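Local coordinates for protein VP1 (Polyomavirus HPyV7, PDB 4PCH) that forms, as the major capsid protein VP1, the pentamers of the viral shell and probably takes part in attachment to host cells, at residues 57-69 and 220-232. Sequence-based numbering, arbitrary orientation. Where two conformers were deposited one is given.
Sequences AALCYSVAVINLP and CTFGSVYLTSADM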
# COMPACT_ATOMS: atom_id res chain seq x y z
N ALA B 57 -12.60 -20.70 21.13
CA ALA B 57 -13.09 -19.80 20.08
C ALA B 57 -12.21 -18.57 19.89
O ALA B 57 -12.02 -18.10 18.76
CB ALA B 57 -14.50 -19.37 20.45
N ALA B 58 -11.70 -18.03 21.00
CA ALA B 58 -10.87 -16.84 20.99
C ALA B 58 -9.40 -17.18 20.80
O ALA B 58 -8.86 -18.03 21.53
CB ALA B 58 -11.06 -16.08 22.29
N LEU B 59 -8.73 -16.51 19.87
CA LEU B 59 -7.30 -16.75 19.66
C LEU B 59 -6.48 -16.21 20.83
O LEU B 59 -6.68 -15.06 21.26
CB LEU B 59 -6.79 -16.13 18.35
CG LEU B 59 -5.35 -16.51 17.96
CD1 LEU B 59 -5.23 -18.00 17.67
CD2 LEU B 59 -4.89 -15.66 16.79
N CYS B 60 -5.56 -17.04 21.34
CA CYS B 60 -4.66 -16.62 22.39
C CYS B 60 -3.23 -16.50 21.90
O CYS B 60 -2.89 -17.05 20.88
CB CYS B 60 -4.73 -17.58 23.58
SG CYS B 60 -6.32 -17.61 24.44
N TYR B 61 -2.38 -15.78 22.63
CA TYR B 61 -0.98 -15.76 22.26
C TYR B 61 -0.37 -17.17 22.36
O TYR B 61 -0.73 -17.96 23.28
CB TYR B 61 -0.18 -14.84 23.15
CG TYR B 61 -0.44 -13.37 22.95
CD1 TYR B 61 0.19 -12.67 21.92
CD2 TYR B 61 -1.27 -12.68 23.80
CE1 TYR B 61 -0.04 -11.32 21.73
CE2 TYR B 61 -1.50 -11.31 23.63
CZ TYR B 61 -0.89 -10.64 22.59
OH TYR B 61 -1.14 -9.29 22.45
N SER B 62 0.52 -17.45 21.42
CA SER B 62 1.37 -18.60 21.42
C SER B 62 2.67 -18.21 22.08
O SER B 62 3.15 -17.11 21.84
CB SER B 62 1.66 -19.02 19.98
OG SER B 62 0.48 -19.47 19.31
N VAL B 63 3.24 -19.12 22.85
CA VAL B 63 4.52 -18.86 23.51
C VAL B 63 5.42 -20.08 23.36
O VAL B 63 4.95 -21.23 23.38
CB VAL B 63 4.37 -18.50 25.00
CG1 VAL B 63 3.63 -17.18 25.18
CG2 VAL B 63 3.64 -19.58 25.76
N ALA B 64 6.70 -19.82 23.28
CA ALA B 64 7.71 -20.87 23.36
C ALA B 64 8.87 -20.34 24.17
O ALA B 64 9.18 -19.15 24.07
CB ALA B 64 8.18 -21.31 21.99
N VAL B 65 9.46 -21.21 24.99
CA VAL B 65 10.66 -20.88 25.74
C VAL B 65 11.71 -21.89 25.33
O VAL B 65 11.57 -23.09 25.58
CB VAL B 65 10.46 -20.90 27.26
CG1 VAL B 65 11.70 -20.36 27.95
CG2 VAL B 65 9.26 -20.07 27.66
N ILE B 66 12.75 -21.38 24.67
CA ILE B 66 13.75 -22.20 24.01
C ILE B 66 15.04 -22.12 24.82
O ILE B 66 15.61 -21.05 24.98
CB ILE B 66 14.05 -21.71 22.57
CG1 ILE B 66 12.77 -21.53 21.73
CG2 ILE B 66 15.00 -22.68 21.88
CD1 ILE B 66 11.87 -22.73 21.71
N ASN B 67 15.49 -23.26 25.32
CA ASN B 67 16.72 -23.29 26.09
C ASN B 67 17.96 -23.10 25.17
O ASN B 67 18.01 -23.59 24.06
CB ASN B 67 16.81 -24.58 26.90
CG ASN B 67 15.67 -24.73 27.91
OD1 ASN B 67 15.20 -23.76 28.51
ND2 ASN B 67 15.22 -25.95 28.09
N LEU B 68 18.94 -22.36 25.66
CA LEU B 68 20.16 -22.11 24.91
C LEU B 68 21.26 -22.94 25.56
O LEU B 68 21.12 -23.36 26.69
CB LEU B 68 20.51 -20.63 24.97
CG LEU B 68 19.38 -19.75 24.43
CD1 LEU B 68 19.66 -18.29 24.73
CD2 LEU B 68 19.19 -19.94 22.94
N PRO B 69 22.38 -23.14 24.86
CA PRO B 69 23.42 -23.97 25.45
C PRO B 69 24.03 -23.39 26.71
O PRO B 69 24.13 -22.18 26.84
CB PRO B 69 24.47 -24.07 24.34
CG PRO B 69 23.74 -23.75 23.09
CD PRO B 69 22.69 -22.76 23.48
N CYS B 220 19.85 -12.81 26.96
CA CYS B 220 19.09 -13.98 27.38
C CYS B 220 19.71 -14.49 28.68
O CYS B 220 20.26 -15.60 28.73
CB CYS B 220 19.13 -15.03 26.29
SG CYS B 220 18.27 -14.54 24.77
N THR B 221 19.57 -13.71 29.74
CA THR B 221 20.37 -13.92 30.94
C THR B 221 19.93 -15.14 31.74
O THR B 221 20.68 -15.61 32.59
CB THR B 221 20.32 -12.70 31.87
OG1 THR B 221 18.99 -12.48 32.31
CG2 THR B 221 20.80 -11.43 31.14
N PHE B 222 18.70 -15.60 31.50
CA PHE B 222 18.18 -16.77 32.21
C PHE B 222 18.52 -18.07 31.49
O PHE B 222 18.09 -19.13 31.94
CB PHE B 222 16.66 -16.70 32.40
CG PHE B 222 16.17 -15.47 33.11
CD1 PHE B 222 16.93 -14.81 34.04
CD2 PHE B 222 14.88 -15.01 32.86
CE1 PHE B 222 16.45 -13.69 34.70
CE2 PHE B 222 14.39 -13.91 33.53
CZ PHE B 222 15.16 -13.25 34.43
N GLY B 223 19.21 -17.99 30.34
CA GLY B 223 19.62 -19.18 29.58
C GLY B 223 18.62 -19.70 28.56
O GLY B 223 18.79 -20.79 28.00
N SER B 224 17.58 -18.92 28.30
CA SER B 224 16.57 -19.25 27.32
C SER B 224 16.17 -18.00 26.58
O SER B 224 16.34 -16.90 27.08
CB SER B 224 15.29 -19.78 27.99
OG SER B 224 15.50 -20.95 28.73
N VAL B 225 15.57 -18.20 25.40
CA VAL B 225 14.96 -17.11 24.63
C VAL B 225 13.45 -17.35 24.62
O VAL B 225 12.99 -18.49 24.51
CB VAL B 225 15.58 -16.97 23.24
CG1 VAL B 225 15.40 -18.21 22.39
CG2 VAL B 225 15.01 -15.76 22.51
N TYR B 226 12.70 -16.26 24.74
CA TYR B 226 11.25 -16.30 24.92
C TYR B 226 10.66 -15.74 23.64
O TYR B 226 11.02 -14.63 23.23
CB TYR B 226 10.83 -15.43 26.11
CG TYR B 226 11.28 -16.01 27.44
CD1 TYR B 226 12.61 -16.04 27.77
CD2 TYR B 226 10.36 -16.53 28.35
CE1 TYR B 226 13.04 -16.59 28.97
CE2 TYR B 226 10.77 -17.08 29.54
CZ TYR B 226 12.12 -17.11 29.85
OH TYR B 226 12.58 -17.64 31.02
N LEU B 227 9.83 -16.56 22.99
CA LEU B 227 9.13 -16.20 21.74
C LEU B 227 7.66 -16.13 22.01
O LEU B 227 7.11 -16.97 22.71
CB LEU B 227 9.40 -17.26 20.68
CG LEU B 227 10.89 -17.44 20.33
CD1 LEU B 227 11.05 -18.58 19.36
CD2 LEU B 227 11.52 -16.14 19.81
N THR B 228 7.00 -15.13 21.40
CA THR B 228 5.55 -14.95 21.56
C THR B 228 5.00 -14.59 20.18
O THR B 228 5.66 -13.88 19.44
CB THR B 228 5.21 -13.86 22.59
OG1 THR B 228 5.95 -14.06 23.80
CG2 THR B 228 3.72 -13.85 22.94
N SER B 229 3.83 -15.13 19.83
CA SER B 229 3.24 -14.77 18.54
C SER B 229 1.73 -14.83 18.57
O SER B 229 1.14 -15.43 19.45
CB SER B 229 3.81 -15.64 17.42
OG SER B 229 3.38 -16.97 17.49
N ALA B 230 1.10 -14.16 17.59
CA ALA B 230 -0.31 -14.36 17.32
C ALA B 230 -0.55 -13.93 15.90
O ALA B 230 -0.11 -12.84 15.48
CB ALA B 230 -1.16 -13.52 18.26
N ASP B 231 -1.25 -14.77 15.16
CA ASP B 231 -1.53 -14.53 13.75
C ASP B 231 -2.96 -14.94 13.44
O ASP B 231 -3.27 -16.11 13.22
CB ASP B 231 -0.52 -15.28 12.88
CG ASP B 231 0.87 -14.70 12.99
OD1 ASP B 231 1.15 -13.62 12.37
OD2 ASP B 231 1.67 -15.25 13.79
N MET B 232 -3.84 -13.95 13.49
CA MET B 232 -5.25 -14.11 13.12
C MET B 232 -5.40 -13.54 11.73
O MET B 232 -5.23 -12.34 11.54
CB MET B 232 -6.15 -13.36 14.09
CG MET B 232 -7.62 -13.47 13.66
SD MET B 232 -8.79 -12.86 14.88
CE MET B 232 -8.28 -11.17 15.02
O HOH W 1 20.42 -22.53 29.01
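Ser62 and Ser229 open a ladder in which strand 62-67 runs antiparallel to strand 224-232, their axes 4.5 Å apart at closest approach and their directions 162° apart. Paired N-H and C=O groups join Ser62 with Ser229, Ala64 with Leu227 and Ile66 with Val225; the bond from Ile66 N to Val225 O is almost straight, 178° at the hydrogen. Beyond them Leu68 N donates to Gly223 O (2.8 Å), the carbonyl of the last residue of the type I turn that begins at Cys220. A water donates to this same Gly223 O and to Leu68 O, closing the end of the ladder.

The non-hydrogen-bonded pairs put Val63, Val65 and Asn67 on one face together with Thr228, Tyr226 and Ser224. The side chains of Val65 and Tyr226 leave the sheet together; with Val65 CG1 anti to the backbone N (chi1 -172°), that methyl sits over one ring face, 3.9 Å from the centroid, in a CH-pi contact. CG1 also touches Ser224 CB at 3.6 Å. Next along, in one of two Asn67 conformers, Ser224 OG donates to Asn67 OD1 (2.8 Å), in the carbonyl plane and on a lone pair of that oxygen.

Such alternation exemplifies the antiparallel sheets of the jelly-roll fold of VP1: strand 224-236 continues the sheet on its other edge through strand 117-124, while the face bearing Ala64 and Ile66 packs on Leu27 and Val23 of strand 9-27. On that face Ile66 CB meets Val225 CG1 at 3.8 Å; past the last pair, Leu68 CD1 reaches Cys220 CB at 3.7 Å.

Toward the opposite end the two segments diverge. Tyr61 presents its ring edge to Ser229 O and its CD1 to Ala230 CB at 4.0 Å, while its hydroxyl bonds to Trp174 O; Leu59 CD2 rests against Met232 CB, the two side chains running in opposite directions, and Met232 packs on Pro96 of a neighbouring subunit.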